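Long-range contacts in salicylic acid-binding protein 2 (Nicotiana tabacum, PDB 1Y7I), which hydrolyses methyl salicylate to salicylic acid and methanol, releasing the active defence signal for systemic acquired resistance in tobacco: residues W131-F136 against F151-L156; A13-W18 against S174-S179; Y161-P166 against C207-G212; G79-G84 against A236-M241. One frame throughout, in Å; residues are numbered along the deposited sequence.

Interaction 1: W131-F136 against F151-L156; sequences WLDTQF and FGPKFL. With SAL (2-hydroxybenzoic acid), chain E.
Asp133 OD1 accepts the backbone N-H of Lys154 at 2.8 Å in a fairly straight bond (159° at the hydrogen), and its twin OD2 takes the N-H of Phe155 at 3.0 Å. Both donors arrive on the syn side of their oxygen, somewhat out of the carboxylate plane, so two bonds fix the rotation of the group. A chi1 of 61° sets Asp133 CG between its own backbone N and carbonyl carbon, from where the carboxylate faces the start of helix 153-160. Here a side chain from the loop before the hairpin receives N-H groups of a first helical turn, just beyond the N-cap residue Gly152; the helix end would probably stabilise the negative charge. The loop belongs to the cap that overlies the alpha/beta hydrolase core, and its type II' turn, Trp131 to Thr134, leads into the hairpin of strands 135-138 and 147-150. Within that turn Trp131 O accepts from both Thr134 N and Thr134 OG1, the hydroxyl lying in the carbonyl plane on a lone pair. The same OG1 sits 3.2 Å above one face of the Phe155 ring, toward its rim. Trp131 and Phe155 run side by side with planes 18° apart, but slid so far that the rings barely overlap. Salicylate meets the Phe155 ring at its edge, CZ to C5 of the ligand being 3.8 Å, while Phe151 CZ lies 3.7 Å from ligand C1.

Interaction 2: A13-W18 against S174-S179; sequences ACHGGW and SLVRPS. With SAL (2-hydroxybenzoic acid), chain E.
The loop that follows strand 6-10 forms one wall of the salicylate pocket, and its Cys14 pairs with Arg177 on the connection leaving helix 166-175. Arg177 N donates to Cys14 O at 3.2 Å. Two CA-H...O contacts flank this bond: Val176 CA reaches Cys14 O at 3.1 Å, and Cys14 CA approaches Arg177 O at 2.9 Å. One residue earlier, Ala13 N gives its hydrogen to carboxylate oxygen O2' of salicylate at 3.0 Å; as in other alpha/beta hydrolases, this N-H probably forms part of the oxyanion hole. His15 ND1 bonds back to Ala13 O almost in the plane of its ring, its NE2 is paired with Tyr161 OH, and Val176 CG1 lies over one face. Farther along, a chi1 of 60° puts Trp18 CG between its backbone N and carbonyl carbon and turns one indole face to Leu175, whose CD1 stands 3.6 Å from the centroid of the five-membered ring in a CH-pi contact; Gly16 O is on the opposite face. A water spans the pair, accepting from Trp18 NE1 at 3.1 Å and donating to Leu175 O at 2.7 Å. Leu175 of the second subunit packs on Leu175 of this chain, and Ser174 of the second subunit on Trp18.

Interaction 3: Y161-P166 against C207-G212; sequences YQLCSP and CTEDKG
Aliphatic carbons make most of the contact of Gln162 and Leu163 with Lys211 and Glu209. Gln162 crosses Lys211 at a slant, with Gln162 CG 3.7 Å from Lys211 CD. Beside it a methyl group, Leu163 CD1, rests on Glu209 CB at 3.6 Å, also approaching obliquely, while the carboxylate of that glutamate turns away; a chi1 of -66°, with CG opposite the carbonyl carbon, sends the leucine branch toward the other loop. Both partners are type I turns: one, from Tyr161 to Cys164, links helix 153-160 of the cap to helix 166-175; the other, from Cys207 to Asp210, follows strand 202-207, where this enzyme carries the acid of its catalytic triad. Polar bonds act chiefly within each loop. Cys164 N donates to Tyr161 O at 2.8 Å, and Asp210 N to Cys207 O at 3.2 Å, which closes the two turns. Thr208 OG1 donates to Glu209 OE2 at 2.7 Å on the anti side of the carboxylate, and also pairs with Gly235 N. Asp210, of the charge relay system, points away from the 161-166 loop: its OD1 holds Gly212 N weakly at 2.8 Å and also Ile213 N, whereas OD2 is hydrogen-bonded to ND1 of the catalytic His238. These backbone donors probably help to hold the carboxylate's rotation, a second shell for the relay. Across the way, Leu163 N is bound by Asp237 OD2, next to that histidine in sequence.

Interaction 4: G79-G84 against A236-M241; sequences GHSLGG and ADHMAM. With SAL (2-hydroxybenzoic acid), chain E.
The imidazole of His80 has Met241 CE on one face, 3.6 Å from the ring centroid in a CH-pi contact, and Ser81 OG above the opposite face. At its edge lie His238 O and the selenium of Met239; residues 239 and 241 are both selenomethionines here. A second imidazole, that of His238, carries His80 NE2 over the centre of one face, the two planes meeting at 39°, while salicylate O1' sits at its edge, in plane. With CG trans to the backbone nitrogen (chi1 -179°), the His80 ring reaches across so that NE2 donates to His238 O at 2.8 Å, a bent bond of 139° tilted from both the ring and the carbonyl plane. It thus holds the backbone of the catalytic histidine. His238 NE2 in turn donates to salicylate O1' at 2.8 Å, and its ND1 is bonded to Asp210. OG of Ser81, the nucleophile that forms the acyl-ester intermediate, is 2.9 Å from that same O1' and donates to His80 O, which also receives Gly83 N from the other face of its plane. The type II' turn from His80 to Gly83 forms the nucleophile elbow of the Gly-x-Ser-x-Gly motif. Leu82 N bonds weakly to O2' of the ligand. The elbow joins strand 75-80, which lies between strands 6-10 and 98-104 in the parallel sheet, to helix 83-93, and faces the loop from strand 229-233 into helix 240-243.

From the N terminus, residues 13-18 open interaction 2, which closes at 174-179; its loop takes in much of the core and the cap. Residues 79-84 open interaction 4 before that closure, and since 236-241 comes later, interactions 2 and 4 cross. Interaction 1 closes a short hairpin loop inside both. Interaction 3 follows it in series, starting at 161-166 within the span of interaction 2 and ending at 207-212 beyond it, so these two cross as well, while interaction 3 stays nested in interaction 4. Cap elements are tied together by interaction 1 and joined to core loops by interactions 2 and 3, whereas interaction 4 connects two core loops. Interactions 1, 2 and 4 all touch salicylate.

Interaction 1: W131-F136 against F151-L156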
# COMPACT_ATOMS: atom_id res chain seq x y z
N TRP B 131 -9.11 -21.57 -7.41
CA TRP B 131 -7.93 -20.71 -7.46
C TRP B 131 -7.93 -19.78 -8.67
O TRP B 131 -7.29 -18.73 -8.65
CB TRP B 131 -6.65 -21.54 -7.47
CG TRP B 131 -6.43 -22.31 -6.20
CD1 TRP B 131 -6.61 -23.65 -6.01
CD2 TRP B 131 -5.97 -21.79 -4.94
NE1 TRP B 131 -6.30 -23.99 -4.71
CE2 TRP B 131 -5.91 -22.87 -4.04
CE3 TRP B 131 -5.62 -20.51 -4.50
CZ2 TRP B 131 -5.50 -22.71 -2.71
CZ3 TRP B 131 -5.21 -20.35 -3.18
CH2 TRP B 131 -5.16 -21.44 -2.30
N LEU B 132 -8.64 -20.17 -9.72
CA LEU B 132 -8.74 -19.38 -10.94
C LEU B 132 -7.37 -19.02 -11.52
O LEU B 132 -6.63 -19.89 -11.97
CB LEU B 132 -9.54 -18.11 -10.67
CG LEU B 132 -10.95 -18.28 -10.08
CD1 LEU B 132 -11.60 -16.92 -9.92
CD2 LEU B 132 -11.79 -19.17 -10.98
N ASP B 133 -7.03 -17.74 -11.50
CA ASP B 133 -5.76 -17.27 -12.05
C ASP B 133 -4.62 -17.09 -11.05
O ASP B 133 -3.66 -16.37 -11.33
CB ASP B 133 -5.97 -15.96 -12.81
CG ASP B 133 -6.49 -14.85 -11.92
OD1 ASP B 133 -6.71 -13.74 -12.43
OD2 ASP B 133 -6.67 -15.09 -10.70
N THR B 134 -4.73 -17.73 -9.89
CA THR B 134 -3.69 -17.63 -8.86
C THR B 134 -2.42 -18.31 -9.35
O THR B 134 -2.46 -19.45 -9.82
CB THR B 134 -4.14 -18.28 -7.54
OG1 THR B 134 -5.28 -17.58 -7.03
CG2 THR B 134 -3.02 -18.24 -6.52
N GLN B 135 -1.28 -17.63 -9.22
CA GLN B 135 -0.00 -18.18 -9.65
C GLN B 135 0.73 -18.93 -8.55
O GLN B 135 0.91 -18.43 -7.44
CB GLN B 135 0.91 -17.07 -10.18
CG GLN B 135 0.52 -16.54 -11.55
CD GLN B 135 1.49 -15.49 -12.06
OE1 GLN B 135 2.70 -15.71 -12.07
NE2 GLN B 135 0.96 -14.35 -12.48
N PHE B 136 1.15 -20.15 -8.88
CA PHE B 136 1.88 -21.01 -7.97
C PHE B 136 3.20 -21.38 -8.62
O PHE B 136 3.26 -22.31 -9.42
CB PHE B 136 1.07 -22.28 -7.70
CG PHE B 136 -0.15 -22.05 -6.86
CD1 PHE B 136 -0.04 -21.91 -5.48
CD2 PHE B 136 -1.41 -21.98 -7.44
CE1 PHE B 136 -1.17 -21.71 -4.69
CE2 PHE B 136 -2.55 -21.78 -6.66
CZ PHE B 136 -2.42 -21.64 -5.28
N PHE B 151 -1.93 -14.27 -5.76
CA PHE B 151 -3.31 -14.15 -6.24
C PHE B 151 -3.37 -13.32 -7.51
O PHE B 151 -2.67 -12.31 -7.64
CB PHE B 151 -4.22 -13.51 -5.18
CG PHE B 151 -4.21 -14.22 -3.85
CD1 PHE B 151 -4.17 -15.61 -3.79
CD2 PHE B 151 -4.21 -13.51 -2.66
CE1 PHE B 151 -4.13 -16.28 -2.57
CE2 PHE B 151 -4.17 -14.16 -1.43
CZ PHE B 151 -4.13 -15.55 -1.38
N GLY B 152 -4.20 -13.75 -8.45
CA GLY B 152 -4.37 -13.03 -9.70
C GLY B 152 -5.56 -12.10 -9.58
O GLY B 152 -6.31 -12.18 -8.61
N PRO B 153 -5.79 -11.22 -10.57
CA PRO B 153 -6.91 -10.27 -10.55
C PRO B 153 -8.31 -10.89 -10.50
O PRO B 153 -9.23 -10.29 -9.95
CB PRO B 153 -6.68 -9.45 -11.82
CG PRO B 153 -6.04 -10.44 -12.74
CD PRO B 153 -5.04 -11.11 -11.84
N LYS B 154 -8.46 -12.07 -11.08
CA LYS B 154 -9.75 -12.74 -11.10
C LYS B 154 -10.07 -13.37 -9.75
O LYS B 154 -11.18 -13.24 -9.23
CB LYS B 154 -9.76 -13.82 -12.19
CG LYS B 154 -9.54 -13.27 -13.61
CD LYS B 154 -9.51 -14.39 -14.65
CE LYS B 154 -9.29 -13.85 -16.06
NZ LYS B 154 -9.26 -14.93 -17.10
N PHE B 155 -9.08 -14.06 -9.18
CA PHE B 155 -9.25 -14.69 -7.88
C PHE B 155 -9.56 -13.62 -6.84
O PHE B 155 -10.42 -13.81 -5.98
CB PHE B 155 -7.99 -15.46 -7.49
CG PHE B 155 -8.07 -16.13 -6.15
CD1 PHE B 155 -7.54 -15.52 -5.02
CD2 PHE B 155 -8.69 -17.38 -6.01
CE1 PHE B 155 -7.61 -16.14 -3.77
CE2 PHE B 155 -8.77 -18.00 -4.76
CZ PHE B 155 -8.23 -17.38 -3.64
N LEU B 156 -8.86 -12.49 -6.94
CA LEU B 156 -9.06 -11.38 -6.02
C LEU B 156 -10.46 -10.79 -6.18
O LEU B 156 -11.20 -10.67 -5.21
CB LEU B 156 -8.01 -10.29 -6.25
CG LEU B 156 -6.57 -10.54 -5.79
CD1 LEU B 156 -5.64 -9.49 -6.39
CD2 LEU B 156 -6.50 -10.52 -4.27
C1' SAL E . -5.55 -15.55 2.33
O1' SAL E . -6.28 -14.47 2.26
O2' SAL E . -4.52 -15.57 3.02
C1 SAL E . -6.01 -16.73 1.57
C2 SAL E . -5.27 -17.95 1.61
C3 SAL E . -5.72 -19.07 0.88
C4 SAL E . -6.91 -18.99 0.13
C5 SAL E . -7.66 -17.80 0.08
C6 SAL E . -7.22 -16.69 0.80
O2 SAL E . -4.11 -18.10 2.31

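Interaction 2: A13-W18 against S174-S179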
# COMPACT_ATOMS: atom_id res chain seq x y z
N ALA B 13 -2.35 -13.57 3.31
CA ALA B 13 -1.41 -13.76 2.21
C ALA B 13 -1.51 -12.75 1.08
O ALA B 13 -2.61 -12.39 0.64
CB ALA B 13 -1.55 -15.16 1.64
N CYS B 14 -0.35 -12.32 0.61
CA CYS B 14 -0.26 -11.38 -0.48
C CYS B 14 -0.67 -9.96 -0.10
O CYS B 14 -0.62 -9.05 -0.92
CB CYS B 14 -1.10 -11.88 -1.66
SG CYS B 14 -0.65 -13.58 -2.18
N HIS B 15 -1.07 -9.76 1.16
CA HIS B 15 -1.45 -8.43 1.60
C HIS B 15 -0.43 -7.86 2.60
O HIS B 15 0.62 -8.45 2.82
CB HIS B 15 -2.86 -8.45 2.21
CG HIS B 15 -3.95 -8.59 1.19
ND1 HIS B 15 -4.12 -9.72 0.43
CD2 HIS B 15 -4.91 -7.72 0.79
CE1 HIS B 15 -5.14 -9.55 -0.40
NE2 HIS B 15 -5.64 -8.35 -0.20
N GLY B 16 -0.75 -6.71 3.20
CA GLY B 16 0.16 -6.10 4.15
C GLY B 16 -0.58 -5.30 5.20
O GLY B 16 -1.81 -5.33 5.25
N GLY B 17 0.16 -4.58 6.05
CA GLY B 17 -0.47 -3.78 7.09
C GLY B 17 -1.48 -2.79 6.53
O GLY B 17 -2.45 -2.46 7.20
N TRP B 18 -1.24 -2.34 5.30
CA TRP B 18 -2.12 -1.39 4.62
C TRP B 18 -3.56 -1.90 4.52
O TRP B 18 -4.49 -1.11 4.37
CB TRP B 18 -1.61 -1.11 3.20
CG TRP B 18 -1.53 -2.35 2.32
CD1 TRP B 18 -0.44 -3.14 2.12
CD2 TRP B 18 -2.58 -2.91 1.52
NE1 TRP B 18 -0.74 -4.17 1.26
CE2 TRP B 18 -2.05 -4.05 0.87
CE3 TRP B 18 -3.92 -2.57 1.29
CZ2 TRP B 18 -2.81 -4.85 0.01
CZ3 TRP B 18 -4.68 -3.37 0.43
CH2 TRP B 18 -4.12 -4.49 -0.20
N SER B 174 -2.47 -2.87 -6.89
CA SER B 174 -1.19 -2.16 -6.91
C SER B 174 -0.31 -2.52 -5.72
O SER B 174 0.84 -2.08 -5.64
CB SER B 174 -1.42 -0.65 -6.88
OG SER B 174 -1.96 -0.29 -5.62
N LEU B 175 -0.83 -3.32 -4.79
CA LEU B 175 -0.05 -3.68 -3.61
C LEU B 175 0.19 -5.17 -3.36
O LEU B 175 1.16 -5.52 -2.69
CB LEU B 175 -0.69 -3.06 -2.37
CG LEU B 175 -0.76 -1.53 -2.35
CD1 LEU B 175 -1.65 -1.02 -1.21
CD2 LEU B 175 0.65 -0.97 -2.20
N VAL B 176 -0.67 -6.05 -3.87
CA VAL B 176 -0.47 -7.49 -3.62
C VAL B 176 0.88 -8.01 -4.09
O VAL B 176 1.39 -7.62 -5.14
CB VAL B 176 -1.61 -8.37 -4.24
CG1 VAL B 176 -2.91 -8.11 -3.49
CG2 VAL B 176 -1.78 -8.10 -5.74
N ARG B 177 1.47 -8.87 -3.27
CA ARG B 177 2.76 -9.46 -3.58
C ARG B 177 2.67 -10.95 -3.32
O ARG B 177 1.80 -11.41 -2.58
CB ARG B 177 3.86 -8.85 -2.70
CG ARG B 177 4.10 -7.36 -2.93
CD ARG B 177 5.04 -6.80 -1.86
NE ARG B 177 6.32 -7.50 -1.82
CZ ARG B 177 7.27 -7.29 -0.91
NH1 ARG B 177 7.08 -6.40 0.05
NH2 ARG B 177 8.39 -7.99 -0.96
N PRO B 178 3.58 -11.72 -3.93
CA PRO B 178 3.60 -13.17 -3.75
C PRO B 178 3.85 -13.57 -2.30
O PRO B 178 4.60 -12.91 -1.58
CB PRO B 178 4.72 -13.61 -4.70
CG PRO B 178 5.64 -12.43 -4.69
CD PRO B 178 4.68 -11.28 -4.80
N SER B 179 3.21 -14.66 -1.90
CA SER B 179 3.32 -15.17 -0.54
C SER B 179 3.62 -16.67 -0.62
O SER B 179 4.18 -17.15 -1.61
CB SER B 179 1.99 -14.93 0.19
OG SER B 179 2.01 -15.44 1.51
C1' SAL E . -5.55 -15.55 2.33
O1' SAL E . -6.28 -14.47 2.26
O2' SAL E . -4.52 -15.57 3.02
C1 SAL E . -6.01 -16.73 1.57
C2 SAL E . -5.27 -17.95 1.61
C3 SAL E . -5.72 -19.07 0.88
C4 SAL E . -6.91 -18.99 0.13
C5 SAL E . -7.66 -17.80 0.08
C6 SAL E . -7.22 -16.69 0.80
O2 SAL E . -4.11 -18.10 2.31
O HOH W 1 2.06 -12.45 2.19
O HOH W 2 1.26 -6.11 -0.06

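Interaction 3: Y161-P166 against C207-G212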
# COMPACT_ATOMS: atom_id res chain seq x y z
N TYR B 161 -12.73 -10.19 -3.07
CA TYR B 161 -13.31 -8.85 -3.03
C TYR B 161 -14.69 -8.72 -3.69
O TYR B 161 -15.13 -7.61 -3.99
CB TYR B 161 -12.36 -7.86 -3.72
CG TYR B 161 -11.08 -7.54 -2.98
CD1 TYR B 161 -10.14 -8.54 -2.67
CD2 TYR B 161 -10.78 -6.22 -2.60
CE1 TYR B 161 -8.95 -8.22 -2.00
CE2 TYR B 161 -9.59 -5.90 -1.95
CZ TYR B 161 -8.68 -6.91 -1.65
OH TYR B 161 -7.53 -6.59 -0.97
N GLN B 162 -15.36 -9.84 -3.91
CA GLN B 162 -16.66 -9.86 -4.56
C GLN B 162 -17.66 -8.84 -4.02
O GLN B 162 -18.51 -8.36 -4.75
CB GLN B 162 -17.27 -11.27 -4.48
CG GLN B 162 -16.45 -12.22 -3.61
CD GLN B 162 -17.11 -12.55 -2.31
OE1 GLN B 162 -16.47 -13.01 -1.38
NE2 GLN B 162 -18.41 -12.34 -2.23
N LEU B 163 -17.58 -8.53 -2.73
CA LEU B 163 -18.53 -7.57 -2.17
C LEU B 163 -17.88 -6.23 -1.84
O LEU B 163 -18.49 -5.38 -1.19
CB LEU B 163 -19.21 -8.15 -0.93
CG LEU B 163 -20.13 -9.36 -1.13
CD1 LEU B 163 -20.67 -9.80 0.23
CD2 LEU B 163 -21.31 -9.00 -2.05
N CYS B 164 -16.64 -6.06 -2.28
CA CYS B 164 -15.92 -4.81 -2.03
C CYS B 164 -16.07 -3.88 -3.24
O CYS B 164 -16.67 -4.26 -4.25
CB CYS B 164 -14.44 -5.10 -1.76
SG CYS B 164 -14.11 -5.92 -0.18
N SER B 165 -15.50 -2.68 -3.14
CA SER B 165 -15.60 -1.69 -4.21
C SER B 165 -14.47 -1.74 -5.23
O SER B 165 -13.41 -2.30 -4.97
CB SER B 165 -15.64 -0.28 -3.62
OG SER B 165 -14.37 0.08 -3.12
N PRO B 166 -14.68 -1.14 -6.40
CA PRO B 166 -13.63 -1.14 -7.42
C PRO B 166 -12.38 -0.40 -6.89
O PRO B 166 -11.27 -0.69 -7.31
CB PRO B 166 -14.28 -0.45 -8.61
CG PRO B 166 -15.33 0.43 -7.99
CD PRO B 166 -15.90 -0.47 -6.91
N CYS B 207 -16.87 -14.79 8.42
CA CYS B 207 -17.31 -13.86 7.39
C CYS B 207 -18.17 -14.73 6.48
O CYS B 207 -17.66 -15.50 5.66
CB CYS B 207 -16.10 -13.28 6.65
SG CYS B 207 -15.08 -12.20 7.73
N THR B 208 -19.49 -14.61 6.67
CA THR B 208 -20.49 -15.41 5.96
C THR B 208 -20.41 -15.50 4.45
O THR B 208 -20.61 -16.58 3.89
CB THR B 208 -21.93 -14.95 6.31
OG1 THR B 208 -22.17 -13.65 5.75
CG2 THR B 208 -22.13 -14.90 7.81
N GLU B 209 -20.14 -14.39 3.78
CA GLU B 209 -20.09 -14.37 2.33
C GLU B 209 -18.70 -14.56 1.73
O GLU B 209 -18.42 -14.11 0.62
CB GLU B 209 -20.69 -13.06 1.81
CG GLU B 209 -22.05 -12.74 2.38
CD GLU B 209 -22.96 -13.96 2.42
OE1 GLU B 209 -23.09 -14.64 1.38
OE2 GLU B 209 -23.53 -14.23 3.50
N ASP B 210 -17.83 -15.23 2.48
CA ASP B 210 -16.46 -15.47 2.04
C ASP B 210 -16.41 -16.53 0.92
O ASP B 210 -16.97 -17.61 1.06
CB ASP B 210 -15.61 -15.94 3.23
CG ASP B 210 -14.13 -15.86 2.97
OD1 ASP B 210 -13.71 -16.07 1.81
OD2 ASP B 210 -13.37 -15.59 3.93
N LYS B 211 -15.74 -16.20 -0.18
CA LYS B 211 -15.61 -17.12 -1.31
C LYS B 211 -14.21 -17.72 -1.41
O LYS B 211 -14.00 -18.70 -2.11
CB LYS B 211 -15.95 -16.41 -2.62
CG LYS B 211 -17.43 -16.33 -2.97
CD LYS B 211 -17.61 -15.61 -4.31
CE LYS B 211 -18.89 -16.01 -5.02
NZ LYS B 211 -20.11 -15.74 -4.21
N GLY B 212 -13.25 -17.10 -0.73
CA GLY B 212 -11.88 -17.61 -0.75
C GLY B 212 -11.78 -18.71 0.28
O GLY B 212 -11.24 -19.79 0.03

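Interaction 4: G79-G84 against A236-M241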
# COMPACT_ATOMS: atom_id res chain seq x y z
N GLY B 79 -5.76 -12.06 13.51
CA GLY B 79 -5.15 -12.58 12.30
C GLY B 79 -6.16 -12.86 11.21
O GLY B 79 -7.13 -13.58 11.42
N HIS B 80 -5.92 -12.26 10.05
CA HIS B 80 -6.80 -12.45 8.91
C HIS B 80 -6.27 -13.59 8.02
O HIS B 80 -5.10 -13.60 7.65
CB HIS B 80 -6.87 -11.18 8.07
CG HIS B 80 -7.77 -11.30 6.89
ND1 HIS B 80 -7.45 -10.76 5.66
CD2 HIS B 80 -8.98 -11.88 6.74
CE1 HIS B 80 -8.43 -11.02 4.80
NE2 HIS B 80 -9.37 -11.70 5.44
N SER B 81 -7.15 -14.52 7.68
CA SER B 81 -6.81 -15.66 6.83
C SER B 81 -5.48 -16.33 7.18
O SER B 81 -5.36 -16.94 8.24
CB SER B 81 -6.82 -15.23 5.36
OG SER B 81 -6.06 -14.06 5.15
N LEU B 82 -4.48 -16.23 6.30
CA LEU B 82 -3.19 -16.87 6.58
C LEU B 82 -2.61 -16.34 7.89
O LEU B 82 -1.83 -17.02 8.56
CB LEU B 82 -2.21 -16.65 5.42
CG LEU B 82 -0.81 -17.27 5.57
CD1 LEU B 82 -0.94 -18.78 5.73
CD2 LEU B 82 0.03 -16.92 4.36
N GLY B 83 -3.00 -15.12 8.25
CA GLY B 83 -2.51 -14.50 9.47
C GLY B 83 -2.75 -15.33 10.70
O GLY B 83 -2.09 -15.15 11.72
N GLY B 84 -3.72 -16.24 10.63
CA GLY B 84 -3.98 -17.10 11.77
C GLY B 84 -2.81 -18.04 12.01
O GLY B 84 -2.55 -18.45 13.14
N ALA B 236 -20.44 -10.07 4.89
CA ALA B 236 -19.06 -9.67 4.61
C ALA B 236 -18.35 -10.72 3.78
O ALA B 236 -18.51 -11.92 4.02
CB ALA B 236 -18.31 -9.44 5.91
N ASP B 237 -17.56 -10.28 2.81
CA ASP B 237 -16.80 -11.23 2.01
C ASP B 237 -15.49 -11.49 2.75
O ASP B 237 -15.37 -11.16 3.93
CB ASP B 237 -16.53 -10.70 0.58
CG ASP B 237 -15.77 -9.39 0.56
OD1 ASP B 237 -15.06 -9.05 1.54
OD2 ASP B 237 -15.87 -8.68 -0.48
N HIS B 238 -14.52 -12.07 2.05
CA HIS B 238 -13.22 -12.38 2.65
C HIS B 238 -12.53 -11.17 3.28
O HIS B 238 -11.90 -11.29 4.32
CB HIS B 238 -12.29 -13.01 1.61
CG HIS B 238 -11.05 -13.61 2.19
ND1 HIS B 238 -11.08 -14.63 3.11
CD2 HIS B 238 -9.74 -13.33 1.98
CE1 HIS B 238 -9.84 -14.96 3.44
NE2 HIS B 238 -9.01 -14.19 2.76
N MSE B 239 -12.65 -10.01 2.63
CA MSE B 239 -12.01 -8.78 3.13
C MSE B 239 -12.96 -8.00 4.04
O MSE B 239 -13.42 -6.92 3.67
CB MSE B 239 -11.61 -7.86 1.97
CG MSE B 239 -10.84 -8.53 0.86
SE MSE B 239 -9.31 -9.46 1.52
CE MSE B 239 -8.19 -7.94 1.95
N ALA B 240 -13.26 -8.53 5.22
CA ALA B 240 -14.17 -7.86 6.14
C ALA B 240 -13.70 -6.48 6.59
O ALA B 240 -14.52 -5.61 6.86
CB ALA B 240 -14.44 -8.74 7.36
N MSE B 241 -12.39 -6.27 6.67
CA MSE B 241 -11.91 -4.96 7.09
C MSE B 241 -12.05 -3.92 5.98
O MSE B 241 -11.79 -2.73 6.19
CB MSE B 241 -10.47 -5.01 7.62
CG MSE B 241 -9.37 -5.22 6.60
SE MSE B 241 -9.50 -6.94 5.77
CE MSE B 241 -8.95 -8.06 7.26
C1' SAL E . -5.55 -15.55 2.33
O1' SAL E . -6.28 -14.47 2.26
O2' SAL E . -4.52 -15.57 3.02
C1 SAL E . -6.01 -16.73 1.57
C2 SAL E . -5.27 -17.95 1.61
C3 SAL E . -5.72 -19.07 0.88
C4 SAL E . -6.91 -18.99 0.13
C5 SAL E . -7.66 -17.80 0.08
C6 SAL E . -7.22 -16.69 0.80
O2 SAL E . -4.11 -18.10 2.31